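Local coordinates for protein putative peptidyl-arginine deiminase (Chlorobium tepidum, PDB 1XKN) that probably acts as a hydrolase of the agmatine or protein-arginine deiminase kind, at residues 118-123 and 153-157; 123-127 and 213-217; 201-205 and 252-258. All coordinates share one frame; numbering follows the deposited sequence.

Overall arrangement
Contacts 1 and 2 form one continuous patch, whereas contact 3 stands apart. Residues 118-123 open contact 1 beside the bound sodium ion, and the chain runs on into contact 2 through Trp-123, which belongs to both. Their centres are 10 Å apart, and a probable hydrogen bond of 2.7 Å from His-217 NE2 to Glu-156 OE2 joins their second segments. The sodium ion is bound by Trp-118 of contact 1 together with Asn-117 and Asn-134. Contact 3, between residues 201-205 and 252-258, is centred 23 Å from the centre of contact 1 and 24 Å from that of contact 2, and its nearest atoms stay about 8 and 7 Å from them.

Contact 1. Residues 118-123 and 153-157; sequences WEYNAW and MVLEG. With NA (sodium ion), chain B.
Met-153 O accepts from Glu-119 N at 2.7 Å, with the donor 44° out of the carbonyl plane. The side chain of this selenomethionine runs beside Trp-118 in the same direction; its CE packs on Trp-118 CZ3 at 3.5 Å, while SE stands obliquely to the six-membered ring, a Met-aromatic contact. Val-154 pairs with Glu-119 in a parallel beta bridge where strand 110-119 ends. Its CG2 lies 3.7 Å from Glu-119 CB on the same face of the sheet, while CG1 meets the side chain of Asn-121 crossing at about a right angle. Leu-155 N closes the bridge, donating to Glu-119 O over 3.0 Å, this time in the carbonyl plane. With CG anti to the backbone N (chi1 -176°), Leu-155 lies alongside Trp-118 and sets CD2 over the centre of the indole's six-membered ring: the CH-pi distance from CD2 to the ring centroid is 3.5 Å, 14° off the normal. Glu-156 then brings CG to the edge of the Tyr-120 ring and CD to that of Trp-123, 4.1 Å from CD1. Its carboxylate is taken by other partners, OE1 by Arg-180 in a salt bridge and OE2 by His-217.

Beyond the bridge, Trp-118 O binds the sodium ion at 2.5 Å, with Asn-117, Asn-134 and two waters also in the coordination shell; one of those waters donates to Glu-119 OE2. Asn-134 also donates to Glu-119 OE1 and accepts from Tyr-120 N. The peptide linking Trp-118 to Glu-119 therefore gives its oxygen to the cation and its N-H to Met-153, and the positive charge on the carbonyl side would probably polarise that N-H and strengthen the short bond.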
# COMPACT_ATOMS: atom_id res chain seq x y z
N TRP A 118 -9.49 -7.24 -7.91
CA TRP A 118 -9.52 -6.25 -8.99
C TRP A 118 -8.53 -6.75 -10.03
O TRP A 118 -7.76 -7.65 -9.75
CB TRP A 118 -9.06 -4.87 -8.51
CG TRP A 118 -9.91 -4.30 -7.43
CD1 TRP A 118 -9.79 -4.52 -6.09
CD2 TRP A 118 -11.06 -3.46 -7.59
NE1 TRP A 118 -10.79 -3.88 -5.40
CE2 TRP A 118 -11.59 -3.23 -6.30
CE3 TRP A 118 -11.70 -2.89 -8.70
CZ2 TRP A 118 -12.73 -2.44 -6.09
CZ3 TRP A 118 -12.84 -2.12 -8.49
CH2 TRP A 118 -13.34 -1.90 -7.19
N GLU A 119 -8.54 -6.16 -11.22
CA GLU A 119 -7.59 -6.58 -12.23
C GLU A 119 -6.28 -5.82 -12.07
O GLU A 119 -6.26 -4.71 -11.53
CB GLU A 119 -8.15 -6.34 -13.63
CG GLU A 119 -9.29 -7.27 -13.99
CD GLU A 119 -8.87 -8.72 -13.95
OE1 GLU A 119 -8.04 -9.12 -14.79
OE2 GLU A 119 -9.36 -9.46 -13.07
N TYR A 120 -5.20 -6.43 -12.52
CA TYR A 120 -3.88 -5.82 -12.44
C TYR A 120 -3.27 -5.88 -13.84
O TYR A 120 -3.40 -6.90 -14.53
CB TYR A 120 -2.99 -6.60 -11.47
CG TYR A 120 -1.58 -6.05 -11.31
CD1 TYR A 120 -1.36 -4.83 -10.67
CD2 TYR A 120 -0.47 -6.77 -11.77
CE1 TYR A 120 -0.07 -4.33 -10.49
CE2 TYR A 120 0.83 -6.27 -11.59
CZ TYR A 120 1.01 -5.06 -10.95
OH TYR A 120 2.29 -4.56 -10.77
N ASN A 121 -2.63 -4.80 -14.27
CA ASN A 121 -1.99 -4.79 -15.58
C ASN A 121 -0.62 -4.12 -15.60
O ASN A 121 -0.25 -3.48 -16.58
CB ASN A 121 -2.92 -4.17 -16.65
CG ASN A 121 -3.10 -2.66 -16.49
OD1 ASN A 121 -3.76 -2.02 -17.33
ND2 ASN A 121 -2.53 -2.08 -15.45
N ALA A 122 0.13 -4.30 -14.52
CA ALA A 122 1.48 -3.74 -14.39
C ALA A 122 1.54 -2.24 -14.65
O ALA A 122 2.28 -1.78 -15.52
CB ALA A 122 2.44 -4.48 -15.34
N TRP A 123 0.76 -1.50 -13.87
CA TRP A 123 0.70 -0.04 -13.96
C TRP A 123 0.49 0.47 -15.39
O TRP A 123 1.22 1.35 -15.85
CB TRP A 123 1.98 0.59 -13.38
CG TRP A 123 2.33 0.13 -11.98
CD1 TRP A 123 1.47 -0.31 -11.01
CD2 TRP A 123 3.64 0.11 -11.38
NE1 TRP A 123 2.16 -0.60 -9.85
CE2 TRP A 123 3.49 -0.35 -10.05
CE3 TRP A 123 4.92 0.44 -11.84
CZ2 TRP A 123 4.58 -0.49 -9.18
CZ3 TRP A 123 6.01 0.30 -10.98
CH2 TRP A 123 5.83 -0.16 -9.66
N MSE A 153 -12.39 -4.84 -13.12
CA MSE A 153 -11.83 -3.50 -13.33
C MSE A 153 -10.40 -3.43 -12.79
O MSE A 153 -10.10 -4.00 -11.74
CB MSE A 153 -12.70 -2.46 -12.60
CG MSE A 153 -12.22 -1.02 -12.76
SE MSE A 153 -13.28 0.27 -11.75
CE MSE A 153 -11.98 0.70 -10.38
N VAL A 154 -9.53 -2.75 -13.52
CA VAL A 154 -8.14 -2.60 -13.09
C VAL A 154 -8.06 -1.60 -11.95
O VAL A 154 -8.59 -0.49 -12.05
CB VAL A 154 -7.24 -2.11 -14.25
CG1 VAL A 154 -5.83 -1.81 -13.74
CG2 VAL A 154 -7.19 -3.16 -15.35
N LEU A 155 -7.42 -2.00 -10.86
CA LEU A 155 -7.25 -1.13 -9.70
C LEU A 155 -6.10 -1.63 -8.85
O LEU A 155 -6.03 -2.82 -8.53
CB LEU A 155 -8.53 -1.10 -8.85
CG LEU A 155 -8.48 -0.13 -7.67
CD1 LEU A 155 -8.49 1.30 -8.20
CD2 LEU A 155 -9.67 -0.36 -6.74
N GLU A 156 -5.20 -0.73 -8.48
CA GLU A 156 -4.07 -1.07 -7.63
C GLU A 156 -4.38 -0.54 -6.24
O GLU A 156 -4.92 0.56 -6.09
CB GLU A 156 -2.78 -0.42 -8.14
CG GLU A 156 -2.33 -0.89 -9.51
CD GLU A 156 -2.58 0.15 -10.58
OE1 GLU A 156 -2.96 -0.24 -11.70
OE2 GLU A 156 -2.36 1.35 -10.31
N GLY A 157 -4.02 -1.31 -5.22
CA GLY A 157 -4.26 -0.87 -3.86
C GLY A 157 -3.54 0.42 -3.52
O GLY A 157 -4.00 1.20 -2.69
NA NA B . -6.38 -9.72 -9.92
O HOH W 1 -7.85 -11.27 -11.59
O HOH W 2 -4.79 -8.30 -8.41

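Contact 2. Residues 123-127 and 213-217; sequences WGGKY and DTDGH
Thr-214 lays its methyl on the indole of Trp-123: CG2 sits over one face, 3.7 Å from the centroid of the six-membered ring and 17° off the normal, a CH-pi contact. The same threonine forms an ST motif, since OG1 accepts from His-217 N at 3.0 Å; OG1 is also hydrogen-bonded to Asp-212. OG1 stands between the backbone N and the carbonyl carbon (chi1 67°), which leaves CG2 for the indole. The imidazole of His-217 meets the same indole obliquely, planes at 78°, while its NE2 is bonded to Glu-156. The pyrrole N-H of Trp-123 is used by Asp-97.

The charged interactions gather on Lys-126. From an extended chain that bends at its last torsion, NZ makes a 2.7 Å salt bridge to Asp-215 OD2, on the syn side but tilted out of the carboxylate plane, and donates to Trp-123 O at 2.9 Å. A weak bond to Asp-213 O is added. Asp-215 OD2 is shared with Arg-180 and Asn-179, so two cations meet one carboxylate oxygen. The other oxygen, Asp-215 OD1, accepts from a water at 2.7 Å that itself accepts from Lys-126 NZ, over 3.2 Å.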
# COMPACT_ATOMS: atom_id res chain seq x y z
N TRP A 123 0.76 -1.50 -13.87
CA TRP A 123 0.70 -0.04 -13.96
C TRP A 123 0.49 0.47 -15.39
O TRP A 123 1.22 1.35 -15.85
CB TRP A 123 1.98 0.59 -13.38
CG TRP A 123 2.33 0.13 -11.98
CD1 TRP A 123 1.47 -0.31 -11.01
CD2 TRP A 123 3.64 0.11 -11.38
NE1 TRP A 123 2.16 -0.60 -9.85
CE2 TRP A 123 3.49 -0.35 -10.05
CE3 TRP A 123 4.92 0.44 -11.84
CZ2 TRP A 123 4.58 -0.49 -9.18
CZ3 TRP A 123 6.01 0.30 -10.98
CH2 TRP A 123 5.83 -0.16 -9.66
N GLY A 124 -0.51 -0.07 -16.08
CA GLY A 124 -0.80 0.38 -17.43
C GLY A 124 -0.01 -0.33 -18.51
O GLY A 124 0.25 0.24 -19.57
N GLY A 125 0.38 -1.57 -18.24
CA GLY A 125 1.12 -2.36 -19.21
C GLY A 125 2.57 -1.94 -19.42
O GLY A 125 3.06 -1.95 -20.54
N LYS A 126 3.25 -1.57 -18.34
CA LYS A 126 4.65 -1.15 -18.42
C LYS A 126 5.60 -2.32 -18.20
O LYS A 126 6.78 -2.24 -18.51
CB LYS A 126 4.95 -0.06 -17.39
CG LYS A 126 4.26 1.27 -17.64
CD LYS A 126 4.77 2.33 -16.68
CE LYS A 126 4.13 3.68 -16.94
NZ LYS A 126 2.67 3.67 -16.68
N TYR A 127 5.07 -3.41 -17.65
CA TYR A 127 5.86 -4.60 -17.36
C TYR A 127 5.12 -5.83 -17.87
O TYR A 127 3.91 -5.78 -18.12
CB TYR A 127 6.09 -4.72 -15.85
CG TYR A 127 6.87 -3.56 -15.25
CD1 TYR A 127 8.26 -3.59 -15.19
CD2 TYR A 127 6.20 -2.44 -14.76
CE1 TYR A 127 8.98 -2.51 -14.65
CE2 TYR A 127 6.91 -1.36 -14.22
CZ TYR A 127 8.30 -1.40 -14.17
OH TYR A 127 9.00 -0.34 -13.65
N ASP A 213 6.41 5.72 -11.79
CA ASP A 213 5.97 4.91 -12.93
C ASP A 213 4.54 4.39 -12.79
O ASP A 213 4.06 3.66 -13.67
CB ASP A 213 6.92 3.72 -13.12
CG ASP A 213 7.81 3.86 -14.34
OD1 ASP A 213 8.53 2.90 -14.66
OD2 ASP A 213 7.79 4.93 -14.99
N THR A 214 3.87 4.75 -11.70
CA THR A 214 2.50 4.29 -11.48
C THR A 214 1.48 5.29 -12.01
O THR A 214 0.27 5.08 -11.89
CB THR A 214 2.21 4.06 -9.98
OG1 THR A 214 2.24 5.31 -9.28
CG2 THR A 214 3.24 3.12 -9.37
N ASP A 215 1.98 6.38 -12.58
CA ASP A 215 1.12 7.44 -13.12
C ASP A 215 0.37 8.19 -12.03
O ASP A 215 -0.81 8.52 -12.19
CB ASP A 215 0.13 6.87 -14.14
CG ASP A 215 0.83 6.22 -15.32
OD1 ASP A 215 1.63 6.91 -15.99
OD2 ASP A 215 0.58 5.03 -15.58
N GLY A 216 1.05 8.44 -10.92
CA GLY A 216 0.45 9.20 -9.84
C GLY A 216 -0.22 8.50 -8.66
O GLY A 216 -1.23 8.99 -8.17
N HIS A 217 0.33 7.38 -8.20
CA HIS A 217 -0.28 6.71 -7.05
C HIS A 217 -0.41 7.64 -5.86
O HIS A 217 0.53 8.35 -5.50
CB HIS A 217 0.54 5.49 -6.63
CG HIS A 217 0.08 4.22 -7.26
ND1 HIS A 217 0.62 2.99 -6.93
CD2 HIS A 217 -0.85 3.97 -8.21
CE1 HIS A 217 0.03 2.05 -7.64
NE2 HIS A 217 -0.87 2.62 -8.42
O HOH W 3 2.20 6.22 -18.51

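Contact 3. Residues 201-205 and 252-258; sequences KVLWL and LLKTMTG
Lys-201 NZ is gripped by three oxygens: Thr-257 O, 3.0 Å from NZ, and two waters. Its strand, 201-205, is an outermost one of a three-stranded sheet, hydrogen-bonded to 167-171, and the end of helix 243-253 and the loop after it pack against this edge strand. Every side-chain torsion of the lysine is near 180°, and the fully extended chain carries the ammonium across to that loop. Its bond to Thr-257 O comes from 50° above the carbonyl plane. The waters extend the grip along the backbone, one accepting from Thr-257 N and the other donating to Gly-258 O.

The type I beta turn from Leu-253 to Met-256 packs against the strand through apolar side chains. Selenomethionine Met-256 wedges between Leu-203 and Leu-205: CE lies 3.8 Å from Leu-203 CB, and SE is 4.0 Å from Leu-205 CD2. That leucine methyl also touches Leu-253 CG at 3.9 Å, and Leu-252 CD2 lies beside Trp-204 O. Trp-204 itself directs its CB away from the turn; NE1 hydrogen-bonds Glu-190, and Lys-186 makes a cation-pi contact with the ring.

Met-256 N to Leu-253 O, 3.1 Å, closes the turn. One residue earlier, Leu-252 O takes two donors of Thr-255: the backbone N at 2.9 Å and OG1 at 2.7 Å, the hydroxyl lying in the carbonyl plane on a lone pair.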
# COMPACT_ATOMS: atom_id res chain seq x y z
N LYS A 201 -18.01 8.62 -0.59
CA LYS A 201 -17.48 9.81 -1.23
C LYS A 201 -16.05 9.59 -1.71
O LYS A 201 -15.20 9.14 -0.95
CB LYS A 201 -17.52 10.99 -0.26
CG LYS A 201 -17.08 12.33 -0.85
CD LYS A 201 -17.20 13.45 0.18
CE LYS A 201 -16.87 14.81 -0.41
NZ LYS A 201 -16.99 15.89 0.63
N VAL A 202 -15.81 9.91 -2.98
CA VAL A 202 -14.49 9.78 -3.56
C VAL A 202 -13.86 11.16 -3.66
O VAL A 202 -14.44 12.08 -4.24
CB VAL A 202 -14.54 9.15 -4.97
CG1 VAL A 202 -13.14 9.02 -5.53
CG2 VAL A 202 -15.22 7.79 -4.90
N LEU A 203 -12.68 11.29 -3.08
CA LEU A 203 -11.95 12.56 -3.09
C LEU A 203 -10.84 12.46 -4.13
O LEU A 203 -9.86 11.73 -3.95
CB LEU A 203 -11.34 12.82 -1.71
CG LEU A 203 -12.31 12.87 -0.52
CD1 LEU A 203 -11.52 12.91 0.77
CD2 LEU A 203 -13.22 14.08 -0.64
N TRP A 204 -10.99 13.20 -5.22
CA TRP A 204 -10.01 13.16 -6.30
C TRP A 204 -8.91 14.21 -6.25
O TRP A 204 -9.16 15.39 -6.47
CB TRP A 204 -10.71 13.29 -7.66
CG TRP A 204 -11.65 12.18 -7.99
CD1 TRP A 204 -12.95 12.06 -7.61
CD2 TRP A 204 -11.36 11.04 -8.81
NE1 TRP A 204 -13.50 10.91 -8.14
CE2 TRP A 204 -12.54 10.27 -8.88
CE3 TRP A 204 -10.21 10.60 -9.48
CZ2 TRP A 204 -12.61 9.08 -9.60
CZ3 TRP A 204 -10.28 9.41 -10.20
CH2 TRP A 204 -11.47 8.66 -10.26
N LEU A 205 -7.69 13.76 -5.96
CA LEU A 205 -6.54 14.67 -5.95
C LEU A 205 -6.04 14.74 -7.38
O LEU A 205 -6.58 14.07 -8.27
CB LEU A 205 -5.44 14.14 -5.02
CG LEU A 205 -5.81 14.08 -3.54
CD1 LEU A 205 -4.64 13.51 -2.74
CD2 LEU A 205 -6.16 15.48 -3.04
N LEU A 252 -5.90 21.86 -2.40
CA LEU A 252 -7.15 21.16 -2.71
C LEU A 252 -7.66 20.47 -1.45
O LEU A 252 -8.85 20.57 -1.12
CB LEU A 252 -6.92 20.13 -3.82
CG LEU A 252 -8.14 19.31 -4.26
CD1 LEU A 252 -9.26 20.24 -4.72
CD2 LEU A 252 -7.73 18.38 -5.38
N LEU A 253 -6.78 19.77 -0.74
CA LEU A 253 -7.18 19.09 0.48
C LEU A 253 -7.74 20.04 1.52
O LEU A 253 -8.62 19.67 2.30
CB LEU A 253 -5.98 18.34 1.08
CG LEU A 253 -5.74 16.95 0.50
CD1 LEU A 253 -4.36 16.46 0.90
CD2 LEU A 253 -6.82 15.99 1.00
N LYS A 254 -7.25 21.28 1.52
CA LYS A 254 -7.72 22.27 2.48
C LYS A 254 -9.15 22.73 2.20
O LYS A 254 -9.73 23.48 2.99
CB LYS A 254 -6.76 23.46 2.52
CG LYS A 254 -5.41 23.14 3.16
CD LYS A 254 -5.52 22.97 4.67
CE LYS A 254 -5.77 24.30 5.36
NZ LYS A 254 -4.63 25.24 5.19
N THR A 255 -9.72 22.29 1.08
CA THR A 255 -11.09 22.66 0.72
C THR A 255 -12.00 21.43 0.76
O THR A 255 -13.21 21.55 0.60
CB THR A 255 -11.18 23.25 -0.71
OG1 THR A 255 -10.97 22.21 -1.67
CG2 THR A 255 -10.14 24.34 -0.91
N MSE A 256 -11.41 20.25 0.97
CA MSE A 256 -12.18 19.01 1.02
C MSE A 256 -12.77 18.76 2.40
O MSE A 256 -12.18 19.13 3.42
CB MSE A 256 -11.30 17.83 0.61
CG MSE A 256 -10.83 17.92 -0.83
SE MSE A 256 -9.65 16.47 -1.30
CE MSE A 256 -10.24 16.19 -3.12
N THR A 257 -13.93 18.13 2.43
CA THR A 257 -14.61 17.86 3.69
C THR A 257 -15.04 16.40 3.83
O THR A 257 -15.07 15.65 2.86
CB THR A 257 -15.87 18.72 3.82
OG1 THR A 257 -16.74 18.44 2.72
CG2 THR A 257 -15.51 20.19 3.81
N GLY A 258 -15.39 16.03 5.05
CA GLY A 258 -15.85 14.68 5.31
C GLY A 258 -17.32 14.61 4.99
O GLY A 258 -17.90 15.58 4.47
O HOH W 4 -15.05 17.78 -0.39
O HOH W 5 -19.50 16.06 2.03